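Local coordinates for protein cytochrome P450 (Bacillus subtilis subsp. subtilis, PDB 4RM4) that binds heme and probably acts as a cytochrome P450 monooxygenase, using molecular oxygen to oxidise organic substrates, at residues Met84-Pro87 against Lys88-Ile92. Residues are numbered along the deposited sequence; the frame is centred on the assembly and turned at random.
Sequences MDPP and KHTKI. With HEM (protoporphyrin IX containing Fe), chain B.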
ATOM      1  N   MET A  84      13.711  -9.051  -4.426  1.00 19.21           N
ATOM      2  CA  MET A  84      14.918  -9.806  -4.123  1.00 20.64           C
ATOM      3  C   MET A  84      14.520 -11.103  -3.445  1.00 19.57           C
ATOM      4  O   MET A  84      13.513 -11.154  -2.752  1.00 19.17           O
ATOM      5  CB  MET A  84      15.798  -9.034  -3.151  1.00 20.23           C
ATOM      6  CG  MET A  84      16.550  -7.876  -3.733  1.00 25.93           C
ATOM      7  SD  MET A  84      17.543  -7.142  -2.421  1.00 23.99           S
ATOM      8  CE  MET A  84      18.394  -5.894  -3.379  1.00 29.08           C
ATOM      9  N   ASP A  85      15.332 -12.142  -3.628  1.00 21.38           N
ATOM     10  CA  ASP A  85      15.143 -13.384  -2.913  1.00 22.09           C
ATOM     11  C   ASP A  85      16.220 -13.457  -1.846  1.00 18.63           C
ATOM     12  O   ASP A  85      17.144 -12.655  -1.847  1.00 23.73           O
ATOM     13  CB  ASP A  85      15.293 -14.580  -3.868  1.00 21.04           C
ATOM     14  CG  ASP A  85      14.098 -14.761  -4.789  1.00 26.12           C
ATOM     15  OD1 ASP A  85      14.264 -15.375  -5.865  1.00 24.48           O
ATOM     16  OD2 ASP A  85      12.996 -14.302  -4.443  1.00 20.92           O
ATOM     17  N   PRO A  86      16.089 -14.388  -0.908  1.00 20.18           N
ATOM     18  CA  PRO A  86      17.248 -14.678  -0.060  1.00 23.49           C
ATOM     19  C   PRO A  86      18.363 -15.193  -0.962  1.00 26.82           C
ATOM     20  O   PRO A  86      18.061 -15.747  -2.018  1.00 26.89           O
ATOM     21  CB  PRO A  86      16.742 -15.808   0.838  1.00 27.58           C
ATOM     22  CG  PRO A  86      15.237 -15.651   0.835  1.00 21.87           C
ATOM     23  CD  PRO A  86      14.899 -15.168  -0.526  1.00 18.14           C
ATOM     24  N   PRO A  87      19.628 -15.029  -0.549  1.00 26.77           N
ATOM     25  CA  PRO A  87      20.006 -14.399   0.721  1.00 28.32           C
ATOM     26  C   PRO A  87      20.116 -12.868   0.656  1.00 23.37           C
ATOM     27  O   PRO A  87      20.187 -12.239   1.708  1.00 26.92           O
ATOM     28  CB  PRO A  87      21.379 -15.015   1.007  1.00 28.80           C
ATOM     29  CG  PRO A  87      21.954 -15.254  -0.349  1.00 33.36           C
ATOM     30  CD  PRO A  87      20.784 -15.645  -1.228  1.00 28.48           C
ATOM     31  N   LYS A  88      20.132 -12.282  -0.536  1.00 24.07           N
ATOM     32  CA  LYS A  88      20.265 -10.829  -0.660  1.00 26.26           C
ATOM     33  C   LYS A  88      19.175 -10.122   0.138  1.00 27.21           C
ATOM     34  O   LYS A  88      19.430  -9.129   0.815  1.00 22.24           O
ATOM     35  CB  LYS A  88      20.185 -10.391  -2.126  1.00 31.71           C
ATOM     36  CG  LYS A  88      21.503 -10.424  -2.874  1.00 41.06           C
ATOM     37  CD  LYS A  88      22.356  -9.217  -2.532  1.00 44.89           C
ATOM     38  CE  LYS A  88      21.679  -7.920  -2.953  1.00 46.16           C
ATOM     39  NZ  LYS A  88      22.571  -6.737  -2.752  1.00 51.96           N
ATOM     40  N   HIS A  89      17.958 -10.649   0.063  1.00 23.10           N
ATOM     41  CA  HIS A  89      16.824 -10.012   0.726  1.00 18.75           C
ATOM     42  C   HIS A  89      16.982 -10.016   2.238  1.00 19.92           C
ATOM     43  O   HIS A  89      16.688  -9.028   2.907  1.00 20.39           O
ATOM     44  CB  HIS A  89      15.511 -10.697   0.355  1.00 21.24           C
ATOM     45  CG  HIS A  89      14.343 -10.225   1.166  1.00 18.31           C
ATOM     46  ND1 HIS A  89      13.968 -10.822   2.353  1.00 18.80           N
ATOM     47  CD2 HIS A  89      13.468  -9.209   0.964  1.00 16.45           C
ATOM     48  CE1 HIS A  89      12.914 -10.194   2.848  1.00 17.76           C
ATOM     49  NE2 HIS A  89      12.598  -9.202   2.031  1.00 15.45           N
ATOM     50  N   THR A  90      17.444 -11.142   2.758  1.00 20.07           N
ATOM     51  CA  THR A  90      17.619 -11.339   4.180  1.00 22.40           C
ATOM     52  C   THR A  90      18.503 -10.251   4.756  1.00 25.16           C
ATOM     53  O   THR A  90      18.153  -9.608   5.747  1.00 24.39           O
ATOM     54  CB  THR A  90      18.283 -12.695   4.449  1.00 24.32           C
ATOM     55  OG1 THR A  90      17.594 -13.715   3.715  1.00 25.44           O
ATOM     56  CG2 THR A  90      18.263 -13.019   5.942  1.00 29.31           C
ATOM     57  N   LYS A  91      19.645 -10.035   4.114  1.00 23.69           N
ATOM     58  CA  LYS A  91      20.628  -9.071   4.596  1.00 20.90           C
ATOM     59  C   LYS A  91      20.082  -7.646   4.663  1.00 25.74           C
ATOM     60  O   LYS A  91      20.227  -6.964   5.679  1.00 22.43           O
ATOM     61  CB  LYS A  91      21.880  -9.105   3.718  1.00 23.60           C
ATOM     62  CG  LYS A  91      22.964  -8.160   4.175  1.00 29.34           C
ATOM     63  CD  LYS A  91      24.199  -8.258   3.285  1.00 37.26           C
ATOM     64  CE  LYS A  91      23.865  -7.911   1.840  1.00 30.82           C
ATOM     65  NZ  LYS A  91      23.633  -6.450   1.639  1.00 38.45           N
ATOM     66  N   ILE A  92      19.456  -7.195   3.579  1.00 22.09           N
ATOM     67  CA  ILE A  92      18.927  -5.843   3.550  1.00 20.65           C
ATOM     68  C   ILE A  92      17.708  -5.694   4.473  1.00 19.13           C
ATOM     69  O   ILE A  92      17.642  -4.745   5.253  1.00 19.07           O
ATOM     70  CB  ILE A  92      18.640  -5.368   2.108  1.00 19.79           C
ATOM     71  CG1 ILE A  92      19.941  -5.401   1.293  1.00 21.70           C
ATOM     72  CG2 ILE A  92      18.066  -3.965   2.116  1.00 17.05           C
ATOM     73  CD1 ILE A  92      19.758  -5.219  -0.196  1.00 25.95           C
TER
HETATM   74  CHA HEM B 401       5.683  -4.933   0.892  1.00 13.97           C
HETATM   75  CHB HEM B 401       0.991  -3.758   0.967  1.00 12.70           C
HETATM   76  CHC HEM B 401       2.103   0.624   2.791  1.00 12.72           C
HETATM   77  CHD HEM B 401       6.817  -0.357   2.242  1.00 14.60           C
HETATM   78  C1A HEM B 401       4.310  -5.020   0.789  1.00 15.73           C
HETATM   79  C2A HEM B 401       3.546  -6.199   0.434  1.00 14.99           C
HETATM   80  C3A HEM B 401       2.250  -5.876   0.455  1.00 14.61           C
HETATM   81  C4A HEM B 401       2.144  -4.488   0.838  1.00 12.19           C
HETATM   82  CMA HEM B 401       1.055  -6.815   0.131  1.00 14.35           C
HETATM   83  CAA HEM B 401       4.119  -7.599   0.100  1.00 15.35           C
HETATM   84  CBA HEM B 401       4.628  -7.643  -1.329  1.00 14.92           C
HETATM   85  CGA HEM B 401       4.919  -9.059  -1.772  1.00 17.03           C
HETATM   86  O1A HEM B 401       5.270  -9.215  -2.970  1.00 17.48           O
HETATM   87  O2A HEM B 401       4.799 -10.006  -0.953  1.00 14.94           O
HETATM   88  C1B HEM B 401       0.907  -2.495   1.499  1.00 13.19           C
HETATM   89  C2B HEM B 401      -0.327  -1.827   1.868  1.00 11.63           C
HETATM   90  C3B HEM B 401      -0.015  -0.616   2.349  1.00 11.00           C
HETATM   91  C4B HEM B 401       1.422  -0.476   2.334  1.00 14.32           C
HETATM   92  CMB HEM B 401      -1.733  -2.443   1.699  1.00 14.46           C
HETATM   93  CAB HEM B 401      -0.937   0.491   2.909  1.00 14.12           C
HETATM   94  CBB HEM B 401      -2.171   0.202   3.325  1.00 20.59           C
HETATM   95  C1C HEM B 401       3.468   0.725   2.831  1.00 16.31           C
HETATM   96  C2C HEM B 401       4.230   1.837   3.368  1.00 13.19           C
HETATM   97  C3C HEM B 401       5.528   1.549   3.210  1.00 14.14           C
HETATM   98  C4C HEM B 401       5.630   0.263   2.578  1.00 13.03           C
HETATM   99  CMC HEM B 401       3.584   3.086   4.002  1.00 13.85           C
HETATM  100  CAC HEM B 401       6.786   2.371   3.583  1.00 15.02           C
HETATM  101  CBC HEM B 401       6.769   3.663   3.924  1.00 17.83           C
HETATM  102  C1D HEM B 401       6.950  -1.655   1.807  1.00 15.43           C
HETATM  103  C2D HEM B 401       8.210  -2.270   1.499  1.00 16.53           C
HETATM  104  C3D HEM B 401       7.870  -3.705   1.077  1.00 13.16           C
HETATM  105  C4D HEM B 401       6.427  -3.807   1.178  1.00 15.66           C
HETATM  106  CMD HEM B 401       9.599  -1.610   1.592  1.00 14.74           C
HETATM  107  CAD HEM B 401       8.871  -4.805   0.651  1.00 13.68           C
HETATM  108  CBD HEM B 401       9.249  -5.603   1.901  1.00 16.67           C
HETATM  109  CGD HEM B 401      10.143  -6.761   1.525  1.00 16.03           C
HETATM  110  O1D HEM B 401      10.794  -7.328   2.446  1.00 15.71           O
HETATM  111  O2D HEM B 401      10.209  -7.081   0.310  1.00 16.99           O
HETATM  112  NA  HEM B 401       3.414  -3.994   1.020  1.00 12.22           N
HETATM  113  NB  HEM B 401       1.948  -1.627   1.792  1.00 15.68           N
HETATM  114  NC  HEM B 401       4.353  -0.222   2.351  1.00 18.81           N
HETATM  115  ND  HEM B 401       5.938  -2.579   1.618  1.00 13.15           N
HETATM  116 FE   HEM B 401       3.913  -2.175   1.835  1.00 16.37          FE
HETATM  117  O   HOH W   1       3.646  -1.556  -0.508  1.00 24.37           O
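His89 N donates to Asp85 O over 2.9 Å and Lys91 N, more weakly, to Pro87 O over 3.3 Å, two backbone hydrogen bonds that tie the loop Met84-Pro87 to the first turn of helix 88-96. A cis peptide between Pro86 and Pro87 shapes the turn that leads into the helix. The Asp85 carboxylate is hydrogen-bonded to Ser67 OG and Ser68 N, which ties the loop back to the segment at Ser67 and Ser68.

The apolar part of the contact belongs to Met84. With CG beside the backbone N (chi1 -75°) and the rest of the chain extended, its side chain crosses that of Ile92 at about a right angle, Met84 CE lying 3.5 Å from Ile92 CD1. The same methyl also meets the aliphatic part of Lys88, 3.9 Å from Lys88 CE. Further round the turn, Pro86 CB packs 3.7 Å from Thr90 OG1.

The heme link is made by His89. Its ring, swung anti to the backbone N (chi1 171°), presents its edge to a heme propionate, and His89 NE2 donates to HEM O1D in a short, nearly straight bond of 2.6 Å and 171°, with the carboxylate carbon in the ring plane. Without the imidazole, as with an alanine here, HEM O1D is likely to lose this donor and a gap to open beside Ile81 and Ile346. His347, Arg291 and Arg93 also hydrogen-bond to the heme. The short bond is consistent with a strongly polar, charge-assisted interaction, through which the helix start, itself fastened to the loop by Asp85 O, helps to fix the cofactor at its propionate side.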